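PDB 2Z4T: beta-galactoside alpha-2,6-sialyltransferase, which probably transfers sialic acid from CMP-sialic acid to the 6-position of galactose in acceptors such as lactose. Local coordinates for residues I30-T33 against E37-V40; V485-K488 against K493-N496. All blocks are in the same frame, centred on the assembly; numbering follows the deposited sequence. Where two conformers were deposited one is given.

Contact 1. Residues I30-T33 against E37-V40; sequences INKT and EEYV
Lys-32 and Glu-38 meet in a loose, polar contact between strand 26-35 and the start of strand 39-42, with Glu-38 in the loop just before it, where the chain of the N-terminal immunoglobulin-like domain passes from one sheet to the other. Strand 26-35 lies in the sheet of strand 103-122, and Lys-32 is held there by backbone hydrogen bonds to Thr-109 and Asn-111. Strand 39-42 pairs instead with strand 77-80, and next to that pairing Glu-38 is hydrogen-bonded through its backbone to Ala-81. The nearest CA atoms, those of Lys-32 and Val-40, are 9.4 Å apart, and the contact is made by side chains and a water. Bent at its third torsion (chi3 81°), Lys-32 crosses Glu-38 at about a right angle. Its NZ lies 3.9 Å from Glu-38 OE2, a long salt bridge that is doubtful because the lysine has two conformers. The same NZ comes within 4.3 Å of Val-40 CG1. Glu-38 itself is more firmly placed. It reaches out fully extended, with CG anti to the backbone N (chi1 -176°), and OE1 takes a hydrogen bond from Ile-35 N. Its other oxygen, OE2, accepts from a water at 3.0 Å. That water also donates to Thr-33 O at 2.8 Å, tying the carboxylate to the opposite strand. Such passage of the chain from one sheet to the facing one is characteristic of an immunoglobulin-like beta-sandwich.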
loop_
_atom_site.group_PDB
_atom_site.type_symbol
_atom_site.label_atom_id
_atom_site.label_comp_id
_atom_site.label_asym_id
_atom_site.label_seq_id
_atom_site.Cartn_x
_atom_site.Cartn_y
_atom_site.Cartn_z
ATOM N N ILE A 30 -26.917 -12.128 -19.559
ATOM C CA ILE A 30 -25.594 -12.358 -19.005
ATOM C C ILE A 30 -24.651 -11.286 -19.512
ATOM O O ILE A 30 -24.614 -11.003 -20.707
ATOM C CB ILE A 30 -25.034 -13.735 -19.397
ATOM C CG1 ILE A 30 -25.974 -14.842 -18.930
ATOM C CG2 ILE A 30 -23.606 -13.918 -18.848
ATOM C CD1 ILE A 30 -25.787 -16.172 -19.663
ATOM N N ASN A 31 -23.899 -10.698 -18.588
ATOM C CA ASN A 31 -22.928 -9.669 -18.887
ATOM C C ASN A 31 -21.593 -10.078 -18.274
ATOM O O ASN A 31 -21.557 -10.503 -17.120
ATOM C CB ASN A 31 -23.396 -8.325 -18.330
ATOM C CG ASN A 31 -22.729 -7.134 -19.037
ATOM O OD1 ASN A 31 -21.517 -6.868 -18.869
ATOM N ND2 ASN A 31 -23.522 -6.404 -19.838
ATOM N N LYS A 32 -20.509 -9.999 -19.049
ATOM C CA LYS A 32 -19.180 -10.397 -18.590
ATOM C C LYS A 32 -18.089 -9.497 -19.141
ATOM O O LYS A 32 -18.253 -8.900 -20.210
ATOM C CB LYS A 32 -18.870 -11.818 -19.036
ATOM C CG LYS A 32 -19.036 -12.866 -17.980
ATOM C CD LYS A 32 -18.221 -14.111 -18.330
ATOM C CE LYS A 32 -16.754 -13.947 -17.950
ATOM N NZ LYS A 32 -16.001 -15.220 -18.023
ATOM N N THR A 33 -16.974 -9.438 -18.423
ATOM C CA THR A 33 -15.744 -8.801 -18.853
ATOM C C THR A 33 -14.643 -9.789 -18.502
ATOM O O THR A 33 -14.782 -10.451 -17.490
ATOM C CB THR A 33 -15.481 -7.572 -17.891
ATOM O OG1 THR A 33 -16.610 -6.690 -17.865
ATOM C CG2 THR A 33 -14.238 -6.767 -18.280
ATOM N N GLU A 37 -8.401 -12.596 -26.125
ATOM C CA GLU A 37 -7.996 -14.021 -26.265
ATOM C C GLU A 37 -8.488 -14.903 -25.140
ATOM O O GLU A 37 -8.175 -16.090 -25.108
ATOM C CB GLU A 37 -6.476 -14.201 -26.472
ATOM C CG GLU A 37 -5.894 -13.141 -27.368
ATOM C CD GLU A 37 -4.594 -13.527 -27.996
ATOM O OE1 GLU A 37 -3.553 -12.986 -27.580
ATOM O OE2 GLU A 37 -4.610 -14.348 -28.928
ATOM N N GLU A 38 -9.248 -14.331 -24.218
ATOM C CA GLU A 38 -9.822 -15.127 -23.156
ATOM C C GLU A 38 -10.905 -16.034 -23.738
ATOM O O GLU A 38 -11.719 -15.614 -24.576
ATOM C CB GLU A 38 -10.383 -14.256 -22.032
ATOM C CG GLU A 38 -10.906 -15.059 -20.840
ATOM C CD GLU A 38 -11.393 -14.182 -19.693
ATOM O OE1 GLU A 38 -10.978 -12.994 -19.614
ATOM O OE2 GLU A 38 -12.197 -14.685 -18.869
ATOM N N TYR A 39 -10.853 -17.291 -23.308
ATOM C CA TYR A 39 -11.842 -18.297 -23.611
ATOM C C TYR A 39 -13.035 -18.136 -22.668
ATOM O O TYR A 39 -12.876 -17.883 -21.459
ATOM C CB TYR A 39 -11.221 -19.692 -23.468
ATOM C CG TYR A 39 -12.239 -20.801 -23.603
ATOM C CD1 TYR A 39 -12.679 -21.506 -22.479
ATOM C CD2 TYR A 39 -12.793 -21.122 -24.852
ATOM C CE1 TYR A 39 -13.631 -22.516 -22.591
ATOM C CE2 TYR A 39 -13.752 -22.133 -24.973
ATOM C CZ TYR A 39 -14.163 -22.819 -23.831
ATOM O OH TYR A 39 -15.115 -23.805 -23.921
ATOM N N VAL A 40 -14.231 -18.265 -23.233
ATOM C CA VAL A 40 -15.463 -18.145 -22.472
ATOM C C VAL A 40 -16.342 -19.316 -22.819
ATOM O O VAL A 40 -16.518 -19.648 -23.998
ATOM C CB VAL A 40 -16.271 -16.885 -22.854
ATOM C CG1 VAL A 40 -17.389 -16.656 -21.862
ATOM C CG2 VAL A 40 -15.383 -15.655 -22.934
HETATM O O HOH W 1 -13.572 -12.897 -16.908
#

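Contact 2. Residues V485-K488 against K493-N496. With PO4 (phosphate ion), chain J.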
loop_
_atom_site.group_PDB
_atom_site.type_symbol
_atom_site.label_atom_id
_atom_site.label_comp_id
_atom_site.label_asym_id
_atom_site.label_seq_id
_atom_site.Cartn_x
_atom_site.Cartn_y
_atom_site.Cartn_z
ATOM N N VAL A 485 12.404 17.983 10.745
ATOM C CA VAL A 485 11.174 17.691 9.973
ATOM C C VAL A 485 9.930 18.090 10.803
ATOM O O VAL A 485 8.961 18.637 10.242
ATOM C CB VAL A 485 11.177 16.332 9.330
ATOM C CG1 VAL A 485 9.867 16.090 8.604
ATOM C CG2 VAL A 485 12.352 16.265 8.347
ATOM N N MET A 486 9.834 17.729 12.078
ATOM C CA MET A 486 8.692 17.030 12.629
ATOM C C MET A 486 8.257 18.335 13.374
ATOM O O MET A 486 7.064 18.642 13.546
ATOM C CB MET A 486 9.025 15.911 13.603
ATOM C CG MET A 486 8.924 14.539 12.950
ATOM S SD MET A 486 8.619 13.232 14.126
ATOM C CE MET A 486 10.212 12.602 14.342
ATOM N N ILE A 487 9.267 19.130 13.751
ATOM C CA ILE A 487 9.062 20.507 14.158
ATOM C C ILE A 487 8.431 21.326 13.031
ATOM O O ILE A 487 7.408 21.957 13.247
ATOM C CB ILE A 487 10.372 21.192 14.614
ATOM C CG1 ILE A 487 10.870 20.620 15.939
ATOM C CG2 ILE A 487 10.169 22.704 14.753
ATOM C CD1 ILE A 487 12.323 20.942 16.223
ATOM N N LYS A 488 9.039 21.321 11.841
ATOM C CA LYS A 488 8.515 22.083 10.705
ATOM C C LYS A 488 7.082 21.738 10.362
ATOM O O LYS A 488 6.310 22.614 9.960
ATOM C CB LYS A 488 9.357 21.857 9.449
ATOM C CG LYS A 488 9.981 23.099 8.911
ATOM C CD LYS A 488 8.935 24.108 8.495
ATOM C CE LYS A 488 9.594 25.415 8.041
ATOM N NZ LYS A 488 10.381 26.092 9.101
ATOM N N LYS A 493 6.989 20.903 19.091
ATOM C CA LYS A 493 7.597 22.234 19.217
ATOM C C LYS A 493 9.025 22.087 19.728
ATOM O O LYS A 493 9.270 21.264 20.611
ATOM C CB LYS A 493 6.765 23.112 20.155
ATOM C CG LYS A 493 5.642 23.874 19.455
ATOM C CD LYS A 493 4.681 24.586 20.438
ATOM C CE LYS A 493 3.262 23.993 20.311
ATOM N NZ LYS A 493 2.252 24.669 21.177
ATOM N N GLU A 494 9.960 22.869 19.188
ATOM C CA GLU A 494 11.371 22.702 19.541
ATOM C C GLU A 494 11.624 22.739 21.049
ATOM O O GLU A 494 12.295 21.861 21.594
ATOM C CB GLU A 494 12.286 23.707 18.831
ATOM C CG GLU A 494 13.736 23.205 18.744
ATOM C CD GLU A 494 14.730 24.235 18.189
ATOM O OE1 GLU A 494 14.980 25.243 18.895
ATOM O OE2 GLU A 494 15.283 24.011 17.069
ATOM N N GLU A 495 11.093 23.748 21.726
ATOM C CA GLU A 495 11.351 23.898 23.154
ATOM C C GLU A 495 10.835 22.708 23.984
ATOM O O GLU A 495 11.244 22.532 25.124
ATOM C CB GLU A 495 10.834 25.258 23.684
ATOM C CG GLU A 495 9.303 25.534 23.519
ATOM C CD GLU A 495 8.864 25.838 22.059
ATOM O OE1 GLU A 495 9.727 25.889 21.135
ATOM O OE2 GLU A 495 7.640 26.017 21.837
ATOM N N ASN A 496 9.973 21.876 23.398
ATOM C CA ASN A 496 9.439 20.701 24.094
ATOM C C ASN A 496 9.920 19.330 23.585
ATOM O O ASN A 496 9.444 18.295 24.073
ATOM C CB ASN A 496 7.910 20.694 24.057
ATOM C CG ASN A 496 7.280 21.993 24.565
ATOM O OD1 ASN A 496 7.940 22.851 25.166
ATOM N ND2 ASN A 496 5.983 22.140 24.313
HETATM P P PO4 J . 5.035 19.758 21.681
HETATM O O1 PO4 J . 6.493 19.722 21.299
HETATM O O2 PO4 J . 4.338 20.859 20.912
HETATM O O3 PO4 J . 4.392 18.423 21.345
HETATM O O4 PO4 J . 4.962 20.028 23.167
#
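Ile-487 touches the short turn 493-496 through hydrocarbon alone, while the backbone of that turn binds a phosphate ion, probably taken up from the crystallisation liquor. Lys-493 N donates to phosphate O1 at 2.6 Å, and the N-H points almost straight at the oxygen (170°). The ion thus sits beside the start of a 3-10 turn, within which Asn-496 N reaches back to Lys-493 O at 2.9 Å. The lysine side chain follows the ion with its methylenes: a bend at chi3 (-117°) brings CE to 3.4 Å from phosphate O2.

Segment 485-488 is the last turn of helix 481-488, which together with 493-496 links strand 460-465 to strand 498-499. The two strands are parallel neighbours at one side of the six-stranded sheet of the GT-B fold, and the connection is a beta-alpha-beta crossover. Here the chain doubles back tightly, with Ile-487 CA only 5.5 Å from Lys-493 CA. The delta methyl of Ile-487 lies obliquely against the first two side-chain carbons of Glu-494, with CD1 3.7 Å from CG. Farther back, Ile-487 CG1 approaches the backbone, 4.1 Å from Glu-494 N. Because Glu-494 remains extended beyond CG, its carboxylate is carried past the methyl.

Other faces of the helix end turn elsewhere. Val-485 packs on Tyr-237 and Tyr-241 of helix 234-243, and Met-486 packs on Ala-448, next to the CMP-binding Ser-449. Lys-488 rests on Glu-301, which belongs to a magnesium site.

In the fold
The two contacts bury the same small area, 114 Å² each, but share no element of structure: their centres are 57 Å apart, on opposite sides of the chain's centre. Contact 1 joins a strand of one sheet to the loop and first residues of a strand of the other in the N-terminal beta-sandwich and is partly buried, with Val-40 buried; contact 2 joins a helix end to the turn after it in the GT-B part, at the surface. Their chemistry differs accordingly. In the sandwich, a long, doubtful salt bridge and a water bridge the separated backbones, while at the helix end aliphatic carbons meet directly. Contact 1 is remote from the annotated sites, whereas contact 2 lies near a magnesium-binding residue.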